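Side-chain contacts in 5'-nucleotidase SurE (Aquifex aeolicus, PDB 2WQK), which probably hydrolyses nucleoside 5'-monophosphates to nucleosides and phosphate with the aid of one divalent metal cation per subunit: residues V33-N38 / A70-L75; L52-R55 / F61-V64; A139-D144 / V162-L167. All coordinates share one frame; numbering follows the deposited sequence. Where two conformers were deposited one is given.

Interaction 1 of 3, residues V33-N38 / A70-L75; sequences VAPDRN and ADCVHL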
loop_
_atom_site.group_PDB
_atom_site.type_symbol
_atom_site.label_atom_id
_atom_site.label_comp_id
_atom_site.label_asym_id
_atom_site.label_seq_id
_atom_site.Cartn_x
_atom_site.Cartn_y
_atom_site.Cartn_z
ATOM N N VAL A 33 18.932 -13.934 -0.134
ATOM C CA VAL A 33 17.745 -13.686 -0.966
ATOM C C VAL A 33 16.902 -12.744 -0.095
ATOM O O VAL A 33 16.468 -13.139 1.000
ATOM C CB VAL A 33 16.961 -14.987 -1.297
ATOM C CG1 VAL A 33 15.783 -14.692 -2.217
ATOM C CG2 VAL A 33 17.914 -16.017 -1.941
ATOM N N ALA A 34 16.719 -11.518 -0.563
ATOM C CA ALA A 34 16.060 -10.517 0.305
ATOM C C ALA A 34 15.140 -9.590 -0.519
ATOM O O ALA A 34 15.302 -9.431 -1.742
ATOM C CB ALA A 34 17.114 -9.700 1.046
ATOM N N PRO A 35 14.158 -8.982 0.158
ATOM C CA PRO A 35 13.283 -8.070 -0.562
ATOM C C PRO A 35 14.019 -6.867 -1.174
ATOM O O PRO A 35 15.105 -6.491 -0.724
ATOM C CB PRO A 35 12.290 -7.587 0.526
ATOM C CG PRO A 35 12.375 -8.621 1.645
ATOM C CD PRO A 35 13.838 -9.096 1.591
ATOM N N ASP A 36 13.410 -6.246 -2.179
ATOM C CA ASP A 36 13.996 -5.065 -2.799
ATOM C C ASP A 36 13.572 -3.735 -2.109
ATOM O O ASP A 36 13.861 -2.663 -2.605
ATOM C CB ASP A 36 13.627 -4.999 -4.275
ATOM C CG ASP A 36 12.179 -4.620 -4.485
ATOM O OD1 ASP A 36 11.359 -5.035 -3.637
ATOM O OD2 ASP A 36 11.888 -3.932 -5.498
ATOM N N ARG A 37 12.857 -3.830 -0.978
ATOM C CA ARG A 37 12.273 -2.673 -0.289
ATOM C C ARG A 37 11.974 -3.091 1.139
ATOM O O ARG A 37 11.941 -4.264 1.488
ATOM C CB ARG A 37 10.980 -2.183 -0.943
ATOM C CG ARG A 37 9.817 -3.155 -0.852
ATOM C CD ARG A 37 8.723 -2.891 -1.903
ATOM N NE ARG A 37 9.180 -3.169 -3.268
ATOM C CZ ARG A 37 8.509 -2.873 -4.380
ATOM N NH1 ARG A 37 7.342 -2.237 -4.324
ATOM N NH2 ARG A 37 9.018 -3.200 -5.547
ATOM N N ASN A 38 11.732 -2.110 1.985
ATOM C CA ASN A 38 11.411 -2.374 3.364
ATOM C C ASN A 38 9.942 -2.760 3.493
ATOM O O ASN A 38 9.041 -1.946 3.181
ATOM C CB ASN A 38 11.686 -1.125 4.200
ATOM C CG ASN A 38 11.715 -1.405 5.653
ATOM O OD1 ASN A 38 10.870 -2.118 6.146
ATOM N ND2 ASN A 38 12.738 -0.876 6.367
ATOM N N ALA A 70 9.045 -14.612 3.760
ATOM C CA ALA A 70 8.556 -15.940 3.429
ATOM C C ALA A 70 8.841 -16.324 1.966
ATOM O O ALA A 70 9.338 -17.434 1.687
ATOM C CB ALA A 70 7.064 -16.030 3.758
ATOM N N ASP A 71 8.521 -15.406 1.047
ATOM C CA ASP A 71 8.762 -15.612 -0.402
ATOM C C ASP A 71 10.275 -15.875 -0.602
ATOM O O ASP A 71 10.684 -16.757 -1.360
ATOM C CB ASP A 71 8.381 -14.405 -1.221
ATOM C CG ASP A 71 6.855 -14.133 -1.232
ATOM O OD1 ASP A 71 6.079 -15.090 -1.007
ATOM O OD2 ASP A 71 6.484 -12.961 -1.507
ATOM N N CYS A 72 11.075 -15.060 0.067
ATOM C CA CYS A 72 12.538 -15.146 -0.098
ATOM C C CYS A 72 13.072 -16.519 0.370
ATOM O O CYS A 72 13.967 -17.107 -0.266
ATOM C CB CYS A 72 13.243 -13.998 0.640
ATOM S SG CYS A 72 12.962 -12.387 -0.046
ATOM N N VAL A 73 12.591 -16.987 1.526
ATOM C CA VAL A 73 13.014 -18.284 2.040
ATOM C C VAL A 73 12.615 -19.403 1.086
ATOM O O VAL A 73 13.414 -20.278 0.752
ATOM C CB VAL A 73 12.491 -18.567 3.470
ATOM C CG1 VAL A 73 12.755 -20.016 3.910
ATOM C CG2 VAL A 73 13.006 -17.501 4.463
ATOM N N HIS A 74 11.366 -19.347 0.626
ATOM C CA HIS A 74 10.880 -20.402 -0.232
ATOM C C HIS A 74 11.547 -20.406 -1.615
ATOM O O HIS A 74 11.928 -21.510 -2.130
ATOM C CB HIS A 74 9.342 -20.373 -0.316
ATOM C CG HIS A 74 8.685 -20.864 0.947
ATOM N ND1 HIS A 74 7.963 -22.035 1.002
ATOM C CD2 HIS A 74 8.650 -20.349 2.198
ATOM C CE1 HIS A 74 7.534 -22.230 2.242
ATOM N NE2 HIS A 74 7.929 -21.217 2.990
ATOM N N LEU A 75 11.712 -19.225 -2.208
ATOM C CA LEU A 75 12.419 -19.153 -3.509
ATOM C C LEU A 75 13.909 -19.473 -3.301
ATOM O O LEU A 75 14.552 -20.093 -4.165
ATOM C CB LEU A 75 12.248 -17.790 -4.179
ATOM C CG LEU A 75 10.837 -17.498 -4.729
ATOM C CD1 LEU A 75 10.749 -16.080 -5.253
ATOM C CD2 LEU A 75 10.404 -18.508 -5.828
#

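Interaction 2 of 3, residues L52-R55 / F61-V64; sequences LKMR and FYTV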
loop_
_atom_site.group_PDB
_atom_site.type_symbol
_atom_site.label_atom_id
_atom_site.label_comp_id
_atom_site.label_asym_id
_atom_site.label_seq_id
_atom_site.Cartn_x
_atom_site.Cartn_y
_atom_site.Cartn_z
ATOM N N LEU A 52 6.548 -13.535 -8.972
ATOM C CA LEU A 52 7.585 -12.787 -8.296
ATOM C C LEU A 52 8.825 -12.700 -9.179
ATOM O O LEU A 52 9.324 -13.726 -9.631
ATOM C CB LEU A 52 7.941 -13.492 -6.989
ATOM C CG LEU A 52 6.843 -13.491 -5.914
ATOM C CD1 LEU A 52 7.158 -14.554 -4.847
ATOM C CD2 LEU A 52 6.673 -12.106 -5.343
ATOM N N LYS A 53 9.291 -11.488 -9.422
ATOM C CA LYS A 53 10.553 -11.314 -10.120
ATOM C C LYS A 53 11.683 -11.542 -9.118
ATOM O O LYS A 53 11.637 -11.054 -7.998
ATOM C CB LYS A 53 10.666 -9.920 -10.692
ATOM C CG LYS A 53 9.622 -9.565 -11.751
ATOM C CD LYS A 53 10.020 -8.264 -12.470
ATOM C CE LYS A 53 9.913 -7.045 -11.604
ATOM N NZ LYS A 53 10.215 -5.832 -12.410
ATOM N N MET A 54 12.714 -12.251 -9.558
ATOM C CA MET A 54 13.910 -12.407 -8.705
ATOM C C MET A 54 15.107 -12.092 -9.565
ATOM O O MET A 54 15.229 -12.656 -10.663
ATOM C CB MET A 54 13.975 -13.805 -8.053
ATOM C CG MET A 54 15.206 -14.016 -7.096
ATOM S SD MET A 54 15.099 -15.540 -6.144
ATOM C CE MET A 54 14.701 -16.785 -7.345
ATOM N N ARG A 55 15.937 -11.178 -9.059
ATOM C CA ARG A 55 17.064 -10.595 -9.798
ATOM C C ARG A 55 18.371 -10.901 -9.083
ATOM O O ARG A 55 18.463 -10.740 -7.860
ATOM C CB ARG A 55 16.916 -9.072 -9.821
ATOM C CG ARG A 55 15.779 -8.570 -10.684
ATOM C CD ARG A 55 16.163 -8.622 -12.150
ATOM N NE ARG A 55 15.077 -8.190 -13.023
ATOM C CZ ARG A 55 14.019 -8.929 -13.330
ATOM N NH1 ARG A 55 13.864 -10.155 -12.840
ATOM N NH2 ARG A 55 13.109 -8.422 -14.131
ATOM N N PHE A 61 23.738 -13.593 -4.310
ATOM C CA PHE A 61 23.075 -12.422 -3.723
ATOM C C PHE A 61 21.932 -12.029 -4.661
ATOM O O PHE A 61 22.161 -11.524 -5.778
ATOM C CB PHE A 61 24.110 -11.318 -3.528
ATOM C CG PHE A 61 23.706 -10.237 -2.600
ATOM C CD1 PHE A 61 24.413 -9.975 -1.446
ATOM C CD2 PHE A 61 22.605 -9.461 -2.865
ATOM C CE1 PHE A 61 24.022 -8.973 -0.573
ATOM C CE2 PHE A 61 22.252 -8.418 -2.000
ATOM C CZ PHE A 61 22.940 -8.191 -0.873
ATOM N N TYR A 62 20.710 -12.274 -4.191
ATOM C CA TYR A 62 19.512 -12.125 -5.025
ATOM C C TYR A 62 18.494 -11.268 -4.310
ATOM O O TYR A 62 18.452 -11.222 -3.078
ATOM C CB TYR A 62 18.855 -13.469 -5.258
ATOM C CG TYR A 62 19.697 -14.384 -6.097
ATOM C CD1 TYR A 62 19.487 -14.479 -7.485
ATOM C CD2 TYR A 62 20.698 -15.142 -5.508
ATOM C CE1 TYR A 62 20.290 -15.326 -8.262
ATOM C CE2 TYR A 62 21.524 -15.962 -6.287
ATOM C CZ TYR A 62 21.297 -16.062 -7.650
ATOM O OH TYR A 62 22.129 -16.899 -8.387
ATOM N N THR A 63 17.690 -10.576 -5.099
ATOM C CA THR A 63 16.547 -9.886 -4.519
ATOM C C THR A 63 15.265 -10.358 -5.171
ATOM O O THR A 63 15.213 -10.628 -6.377
ATOM C CB THR A 63 16.659 -8.342 -4.640
ATOM O OG1 THR A 63 15.576 -7.713 -3.928
ATOM C CG2 THR A 63 16.725 -7.821 -6.106
ATOM N N VAL A 64 14.220 -10.420 -4.337
ATOM C CA VAL A 64 12.885 -10.740 -4.800
ATOM C C VAL A 64 12.075 -9.419 -4.774
ATOM O O VAL A 64 11.910 -8.774 -3.731
ATOM C CB VAL A 64 12.169 -11.831 -3.939
ATOM C CG1 VAL A 64 10.787 -12.138 -4.543
ATOM C CG2 VAL A 64 12.989 -13.118 -3.842
#

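Interaction 3 of 3, residues A139-D144 / V162-L167; sequences AKVCVD and VNIPNL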
loop_
_atom_site.group_PDB
_atom_site.type_symbol
_atom_site.label_atom_id
_atom_site.label_comp_id
_atom_site.label_asym_id
_atom_site.label_seq_id
_atom_site.Cartn_x
_atom_site.Cartn_y
_atom_site.Cartn_z
ATOM N N ALA A 139 26.789 -7.833 14.602
ATOM C CA ALA A 139 27.046 -9.034 13.794
ATOM C C ALA A 139 28.049 -9.953 14.452
ATOM O O ALA A 139 28.007 -11.162 14.276
ATOM C CB ALA A 139 27.500 -8.684 12.353
ATOM N N LYS A 140 28.979 -9.369 15.222
ATOM C CA LYS A 140 29.979 -10.200 15.901
ATOM C C LYS A 140 29.328 -11.201 16.864
ATOM O O LYS A 140 29.716 -12.368 16.889
ATOM C CB LYS A 140 30.993 -9.331 16.665
ATOM C CG LYS A 140 31.793 -8.423 15.744
ATOM C CD LYS A 140 32.646 -7.436 16.538
ATOM C CE LYS A 140 33.426 -6.535 15.626
ATOM N NZ LYS A 140 34.141 -5.479 16.459
ATOM N N VAL A 141 28.322 -10.759 17.636
ATOM C CA VAL A 141 27.703 -11.709 18.538
ATOM C C VAL A 141 26.778 -12.677 17.746
ATOM O O VAL A 141 26.677 -13.844 18.104
ATOM C CB VAL A 141 27.090 -11.060 19.774
ATOM C CG1 VAL A 141 25.821 -10.403 19.441
ATOM C CG2 VAL A 141 26.975 -12.109 20.914
ATOM N N CYS A 142 26.192 -12.214 16.643
ATOM C CA CYS A 142 25.382 -13.130 15.816
ATOM C C CYS A 142 26.235 -14.311 15.333
ATOM O O CYS A 142 25.805 -15.478 15.363
ATOM C CB CYS A 142 24.730 -12.408 14.643
ATOM S SG CYS A 142 23.601 -11.104 15.145
ATOM N N VAL A 143 27.456 -14.009 14.869
ATOM C CA VAL A 143 28.331 -15.052 14.373
ATOM C C VAL A 143 28.764 -15.995 15.517
ATOM O O VAL A 143 28.837 -17.188 15.327
ATOM C CB VAL A 143 29.479 -14.464 13.543
ATOM C CG1 VAL A 143 30.461 -15.546 13.116
ATOM C CG2 VAL A 143 28.879 -13.738 12.347
ATOM N N ASP A 144 28.969 -15.454 16.717
ATOM C CA ASP A 144 29.279 -16.293 17.882
ATOM C C ASP A 144 28.163 -17.321 18.097
ATOM O O ASP A 144 28.420 -18.486 18.337
ATOM C CB ASP A 144 29.430 -15.466 19.167
ATOM C CG ASP A 144 30.748 -14.655 19.230
ATOM O OD1 ASP A 144 31.699 -14.920 18.444
ATOM O OD2 ASP A 144 30.778 -13.714 20.047
ATOM N N VAL A 162 16.410 -13.886 18.420
ATOM C CA VAL A 162 17.558 -13.248 19.107
ATOM C C VAL A 162 17.456 -11.746 18.985
ATOM O O VAL A 162 17.241 -11.229 17.879
ATOM C CB VAL A 162 18.893 -13.740 18.500
ATOM C CG1 VAL A 162 20.089 -13.100 19.229
ATOM C CG2 VAL A 162 18.979 -15.273 18.546
ATOM N N ASN A 163 17.574 -11.039 20.124
ATOM C CA ASN A 163 17.636 -9.572 20.117
ATOM C C ASN A 163 18.964 -9.179 20.757
ATOM O O ASN A 163 19.334 -9.738 21.802
ATOM C CB ASN A 163 16.475 -8.947 20.896
ATOM C CG ASN A 163 15.182 -8.964 20.088
ATOM O OD1 ASN A 163 14.804 -7.945 19.491
ATOM N ND2 ASN A 163 14.489 -10.147 20.072
ATOM N N ILE A 164 19.627 -8.209 20.137
ATOM C CA ILE A 164 20.961 -7.779 20.601
ATOM C C ILE A 164 20.932 -6.303 20.931
ATOM O O ILE A 164 20.540 -5.498 20.112
ATOM C CB ILE A 164 22.045 -8.019 19.530
ATOM C CG1 ILE A 164 21.997 -9.443 18.959
ATOM C CG2 ILE A 164 23.445 -7.662 20.070
ATOM C CD1 ILE A 164 21.089 -9.571 17.669
ATOM N N PRO A 165 21.372 -5.940 22.147
ATOM C CA PRO A 165 21.494 -4.521 22.491
ATOM C C PRO A 165 22.434 -3.742 21.569
ATOM O O PRO A 165 23.400 -4.299 21.057
ATOM C CB PRO A 165 22.142 -4.555 23.889
ATOM C CG PRO A 165 22.035 -5.845 24.418
ATOM C CD PRO A 165 21.778 -6.810 23.253
ATOM N N ASN A 166 22.155 -2.449 21.412
ATOM C CA ASN A 166 22.988 -1.588 20.599
ATOM C C ASN A 166 24.202 -1.134 21.381
ATOM O O ASN A 166 24.262 0.012 21.842
ATOM C CB ASN A 166 22.203 -0.392 20.097
ATOM C CG ASN A 166 22.961 0.410 19.080
ATOM O OD1 ASN A 166 23.818 -0.125 18.396
ATOM N ND2 ASN A 166 22.637 1.702 18.964
ATOM N N LEU A 167 25.126 -2.065 21.559
ATOM C CA LEU A 167 26.362 -1.828 22.282
ATOM C C LEU A 167 27.547 -2.315 21.483
ATOM O O LEU A 167 27.439 -3.213 20.638
ATOM C CB LEU A 167 26.333 -2.601 23.594
ATOM C CG LEU A 167 25.326 -2.181 24.662
ATOM C CD1 LEU A 167 25.217 -3.236 25.767
ATOM C CD2 LEU A 167 25.694 -0.825 25.251
#

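Interaction 1 of 3, residues V33-N38 / A70-L75
Cys72, on helix 70-75, lies against Val33, Ala34 and Pro35 and carries nearly all of the contact from its side. The helix runs roughly antiparallel to strand 33-35, at 158°, with the two axes 7.5 Å apart. With the axes this close, the compact side chain of Cys72 fits between helix and strand.

The segments meet by van der Waals packing, in part against backbone atoms. Cys72 CB rests 3.4 Å from Val33 O and 3.9 Å from Val33 CG1. This CG1 branch, which stands anti to the backbone N (chi1 -177°), also reaches Cys72 O, so the beta-branched valine packs against both backbone and side chain of the cysteine. The sulfur goes on along the strand: SG sits 3.6 Å from the carbonyl carbon of Ala34 and equally close to Pro35 N, over the peptide link joining them, and 3.8 Å from Pro35 CD at the near side of the ring. Polarisable and slender, a thiol fits well against a peptide group. Val7 and Val64 pack on Cys72 from the sheet.

In the loop that follows the strand, Arg37 grips the neighbouring Asp36 side-on, with NE to OD1 at 2.9 Å and NH2 to OD2 at 3.0 Å. Both bonds lie close to the guanidinium plane, and NH2 meets the syn lone pair of OD2. Because Asp36 OD1 also accepts from Asp66 N, the carboxylate is tied to a second loop.

A helix laid on a parallel strand that ends in a functional loop is typical of Rossmann-like alpha/beta folds. Here Asn38 OD1 bonds to Ser40, a ligand of the bound sodium ion, and the side chain of Pro35 comes within about 5 Å of that of Asp9, a predicted metal ligand.

Interaction 2 of 3, residues L52-R55 / F61-V64
The ring of Tyr62 is met obliquely by Met54, whose SD lies 5.5 Å from the ring centroid and 46° off the normal, a Met-aromatic contact; the carbonyl oxygen of Arg55 also approaches the ring at a slant. Strands 52-55 and 61-64 belong to the two antiparallel arms of a beta hairpin.

Met54 and Val64 form a non-hydrogen-bonded pair, their side chains on the same face as Leu52 and Tyr62. Met54, extended through its first two torsions (chi1 -178°), brings SD to 4.0 Å from Val64 CG2, while the other branch of the valine, CG1, touches Leu52 CB. The two methyls of Val64 thus divide between Met54 and Leu52, as a branched side chain allows. Helix 69-80 covers this face through Leu75 and Ile80, in keeping with the largely apolar side chains there.

Arg55 and Thr63 occupy the other face. Their aliphatic parts meet, Arg55 CB against Thr63 CG2 at 3.9 Å, and their polar ends go elsewhere: Thr63 OG1 bonds to Ala34 O of the adjoining strand, and Arg55 NH2 forms a salt bridge with Asp194 of the second subunit. A long arginine suits a strand at the margin of the chain's own sheet. Leu52 and Lys53 go further, pairing with a strand of that second subunit, which carries the sheet across the interface.

Arg55 and Thr63 also make the hydrogen-bonded pair of the hairpin. Arg55 N donates to Thr63 O at 2.8 Å, and Thr63 N donates in return to Arg55 O at 2.9 Å.

Interaction 3 of 3, residues A139-D144 / V162-L167
Helix 139-144 comes nearest strand 162-165 where Val141 faces Ile164, their CA atoms 8.1 Å apart, a separation that leaves the backbones to be joined through side chains alone. Three buried residues make the contact, all of them apolar or nearly so: Val141 and Cys142 on the helix, Ile164 on the strand.

Val141 and Ile164 point toward each other and lie side by side but run in opposing senses. The touching branch of the valine is CG1, held between its own backbone N and carbonyl carbon (chi1 76°), a less usual setting for valine in a helix that here turns this methyl to the strand. It lies 3.7 Å from Ile164 CG2 and 4.0 Å from Ile164 CG1, so one methyl is seated against both limbs of the isoleucine.

The longer limb of Ile164 serves the second helix residue. Its CD1 methyl reaches 3.9 Å from Cys142 SG, the sulfur lying beside its own backbone N. The isoleucine chi2 of 92° is well off a staggered value, which suggests a modest torsional cost accepted in bringing CD1 to the sulfur. Isoleucine suits the position because its two limbs differ in length and can engage successive helix residues, while a beta-branched side chain is also at home in a strand. Cysteine offers an unbranched, compact group that meets the CD1 methyl with its sulfur.

The contact closes a beta-alpha-beta crossover: strand 122-128, helix 135-152 and strand 158-165 follow in sequence, and the two strands are parallel neighbours in the sheet. Phe125 of strand 122-128 packs on Cys142, and Val226 of strand 225-232, on the other flank of strand 158-165, meets both Val141 and Ile164. Helix 15-24 lies alongside, touching Cys142 through Leu20 and Ala139 through Ala23.

In the fold
All three contacts are built on one mixed sheet. Interactions 1 and 2 are close neighbours, their centres 7 Å apart, and meet where strands 29-35 and 61-64 run side by side; the hairpin of interaction 2 falls in the sequence between the strand and the helix of interaction 1. Interaction 3 comes later in the chain, beyond the central strands, its centre 22 Å from that of interaction 1 and 27 Å from that of interaction 2. The sodium site of Asp10, Ser40 and Asn94 lies at strand C-terminal ends or in the loops that follow, about 9 Å from the Pro35 side chain. Interactions 1 and 2 also touch the second subunit, which docks at the hairpin end.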